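Local coordinates for protein alcohol oxidase (Myceliophthora thermophila, PDB 6F74) that binds FAD and probably uses it to oxidise organic substrates with molecular oxygen, as a flavoprotein oxidase of the vanillyl-alcohol oxidase type, at residues Arg285-Arg288 / Gly293-Ile296. Residues are numbered along the deposited sequence; the frame is centred on the assembly and turned at random.
Sequences RAIR and GYGI. With FAD (flavin-adenine dinucleotide), chain I.
Ala286 sets its CB over one face of the Tyr294 ring, 3.6 Å from the ring centroid and only 11° off the ring normal, a CH-pi contact. The nearest ring atom is Tyr294 CE1, 3.6 Å from Ala286 CB. The carbonyl of the same alanine also reaches the ring, Ala286 O lying 3.6 Å from Tyr294 CE2. Tyr294 gets there with CG beside its own backbone N and opposite its carbonyl carbon (chi1 -58°), which lays the ring back across the last turn of helix 281-287. Ile287 adds one methyl, CG2, 4.1 Å from Tyr294 CD2; the end of its side chain leads away from the ring, and Ile287 also packs on Ala263 and Ile265 of strand 260-266. Helix 281-287 and the glycine-rich loop behind it form the connection into strand 296-306 of the FAD-binding part of this VAO-type fold, with the Tyr294 ring lying back against the end of the helix. The phenol oxygen is hydrogen-bonded to the carbonyl O of Gly290, in the loop between the two segments, while the Tyr294 side chain also packs on His563 and Lys567 of helix 560-570. Just beyond the tyrosine the chain meets the cofactor: Gly295 O is 3.4 Å from C2A of the FAD adenine, and Ile296 CA lies beside FAD N1A.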
loop_
_atom_site.group_PDB
_atom_site.type_symbol
_atom_site.label_atom_id
_atom_site.label_comp_id
_atom_site.label_asym_id
_atom_site.label_seq_id
_atom_site.Cartn_x
_atom_site.Cartn_y
_atom_site.Cartn_z
ATOM N N ARG A 285 -13.006 -12.700 7.486
ATOM C CA ARG A 285 -13.431 -11.320 7.532
ATOM C C ARG A 285 -12.291 -10.398 7.964
ATOM O O ARG A 285 -12.071 -9.367 7.346
ATOM C CB ARG A 285 -14.639 -11.147 8.458
ATOM C CG ARG A 285 -15.157 -9.700 8.479
ATOM C CD ARG A 285 -16.378 -9.461 9.368
ATOM N NE ARG A 285 -16.254 -10.037 10.723
ATOM C CZ ARG A 285 -17.017 -10.999 11.241
ATOM N NH1 ARG A 285 -17.976 -11.579 10.502
ATOM N NH2 ARG A 285 -16.748 -11.451 12.469
ATOM N N ALA A 286 -11.577 -10.779 9.009
ATOM C CA ALA A 286 -10.440 -9.986 9.510
ATOM C C ALA A 286 -9.367 -9.703 8.445
ATOM O O ALA A 286 -8.902 -8.564 8.304
ATOM C CB ALA A 286 -9.818 -10.686 10.697
ATOM N N ILE A 287 -8.978 -10.728 7.695
ATOM C CA ILE A 287 -7.952 -10.528 6.643
ATOM C C ILE A 287 -8.444 -9.755 5.426
ATOM O O ILE A 287 -7.629 -9.310 4.622
ATOM C CB ILE A 287 -7.278 -11.836 6.181
ATOM C CG1 ILE A 287 -8.269 -12.807 5.523
ATOM C CG2 ILE A 287 -6.603 -12.509 7.360
ATOM C CD1 ILE A 287 -7.580 -13.790 4.573
ATOM N N ARG A 288 -9.766 -9.626 5.279
ATOM C CA ARG A 288 -10.372 -8.863 4.191
ATOM C C ARG A 288 -10.767 -7.464 4.653
ATOM O O ARG A 288 -11.941 -7.100 4.644
ATOM C CB ARG A 288 -11.588 -9.630 3.658
ATOM C CG ARG A 288 -11.228 -10.888 2.878
ATOM C CD ARG A 288 -12.457 -11.627 2.387
ATOM N NE ARG A 288 -13.381 -10.742 1.652
ATOM C CZ ARG A 288 -14.691 -10.941 1.499
ATOM N NH1 ARG A 288 -15.294 -12.009 2.006
ATOM N NH2 ARG A 288 -15.430 -10.057 0.835
ATOM N N GLY A 293 -1.554 -9.476 10.328
ATOM C CA GLY A 293 -1.184 -9.939 11.676
ATOM C C GLY A 293 -2.102 -10.942 12.325
ATOM O O GLY A 293 -2.071 -11.085 13.550
ATOM N N TYR A 294 -2.948 -11.597 11.529
ATOM C CA TYR A 294 -3.883 -12.609 12.042
ATOM C C TYR A 294 -3.319 -14.017 11.897
ATOM O O TYR A 294 -3.670 -14.911 12.658
ATOM C CB TYR A 294 -5.253 -12.490 11.384
ATOM C CG TYR A 294 -5.870 -11.131 11.565
ATOM C CD1 TYR A 294 -6.583 -10.816 12.719
ATOM C CD2 TYR A 294 -5.719 -10.143 10.595
ATOM C CE1 TYR A 294 -7.141 -9.571 12.895
ATOM C CE2 TYR A 294 -6.267 -8.884 10.767
ATOM C CZ TYR A 294 -6.992 -8.602 11.902
ATOM O OH TYR A 294 -7.561 -7.361 12.058
ATOM N N GLY A 295 -2.378 -14.171 10.968
ATOM C CA GLY A 295 -1.797 -15.472 10.618
ATOM C C GLY A 295 -0.928 -15.237 9.409
ATOM O O GLY A 295 -0.955 -14.131 8.852
ATOM N N ILE A 296 -0.138 -16.239 9.020
ATOM C CA ILE A 296 0.712 -16.141 7.830
ATOM C C ILE A 296 -0.076 -16.640 6.621
ATOM O O ILE A 296 -0.393 -17.830 6.531
ATOM C CB ILE A 296 2.002 -16.984 7.961
ATOM C CG1 ILE A 296 2.786 -16.616 9.214
ATOM C CG2 ILE A 296 2.902 -16.787 6.738
ATOM C CD1 ILE A 296 3.669 -17.742 9.708
HETATM P PA FAD I . 5.190 -6.137 2.664
HETATM O O1A FAD I . 6.046 -4.974 3.159
HETATM O O2A FAD I . 5.922 -7.378 2.262
HETATM O O5B FAD I . 4.144 -6.460 3.802
HETATM C C5B FAD I . 3.184 -5.500 4.147
HETATM C C4B FAD I . 2.508 -5.922 5.439
HETATM O O4B FAD I . 1.821 -7.132 5.165
HETATM C C3B FAD I . 3.418 -6.230 6.600
HETATM O O3B FAD I . 2.679 -5.972 7.800
HETATM C C2B FAD I . 3.636 -7.721 6.524
HETATM O O2B FAD I . 3.827 -8.375 7.784
HETATM C C1B FAD I . 2.325 -8.196 5.958
HETATM N N9A FAD I . 2.380 -9.394 5.114
HETATM C C8A FAD I . 2.925 -9.491 3.893
HETATM N N7A FAD I . 2.759 -10.730 3.390
HETATM C C5A FAD I . 2.088 -11.426 4.303
HETATM C C6A FAD I . 1.589 -12.799 4.368
HETATM N N6A FAD I . 1.826 -13.598 3.302
HETATM N N1A FAD I . 0.936 -13.178 5.498
HETATM C C2A FAD I . 0.742 -12.314 6.528
HETATM N N3A FAD I . 1.159 -11.021 6.521
HETATM C C4A FAD I . 1.825 -10.546 5.437
HETATM N N1 FAD I . -1.337 -0.098 -2.953
HETATM C C2 FAD I . -2.482 0.064 -3.655
HETATM O O2 FAD I . -3.581 -0.109 -3.068
HETATM N N3 FAD I . -2.480 0.375 -4.967
HETATM C C4 FAD I . -1.345 0.582 -5.658
HETATM O O4 FAD I . -1.347 0.889 -6.868
HETATM C C4X FAD I . -0.049 0.444 -4.960
HETATM N N5 FAD I . 1.121 0.647 -5.598
HETATM C C5X FAD I . 2.294 0.504 -4.933
HETATM C C6 FAD I . 3.495 0.700 -5.614
HETATM C C7 FAD I . 4.719 0.547 -4.986
HETATM C C7M FAD I . 5.916 0.820 -5.863
HETATM C C8 FAD I . 4.762 0.149 -3.550
HETATM C C8M FAD I . 6.063 -0.087 -2.796
HETATM C C9 FAD I . 3.566 -0.023 -2.861
HETATM C C9A FAD I . 2.317 0.127 -3.488
HETATM N N10 FAD I . 1.076 -0.074 -2.823
HETATM C C10 FAD I . -0.121 0.086 -3.536
HETATM C "C1'" FAD I . 0.979 -0.362 -1.373
HETATM C "C2'" FAD I . 0.792 -1.767 -0.904
HETATM O "O2'" FAD I . -0.599 -2.065 -1.006
HETATM C "C3'" FAD I . 1.199 -1.867 0.570
HETATM O "O3'" FAD I . 2.510 -1.318 0.796
HETATM C "C4'" FAD I . 1.144 -3.302 1.076
HETATM O "O4'" FAD I . 1.519 -3.337 2.456
HETATM C "C5'" FAD I . 2.043 -4.214 0.256
HETATM O "O5'" FAD I . 1.968 -5.545 0.735
HETATM P P FAD I . 3.285 -6.388 0.491
HETATM O O1P FAD I . 3.728 -6.242 -0.939
HETATM O O2P FAD I . 3.022 -7.745 1.055
HETATM O O3P FAD I . 4.316 -5.561 1.425
#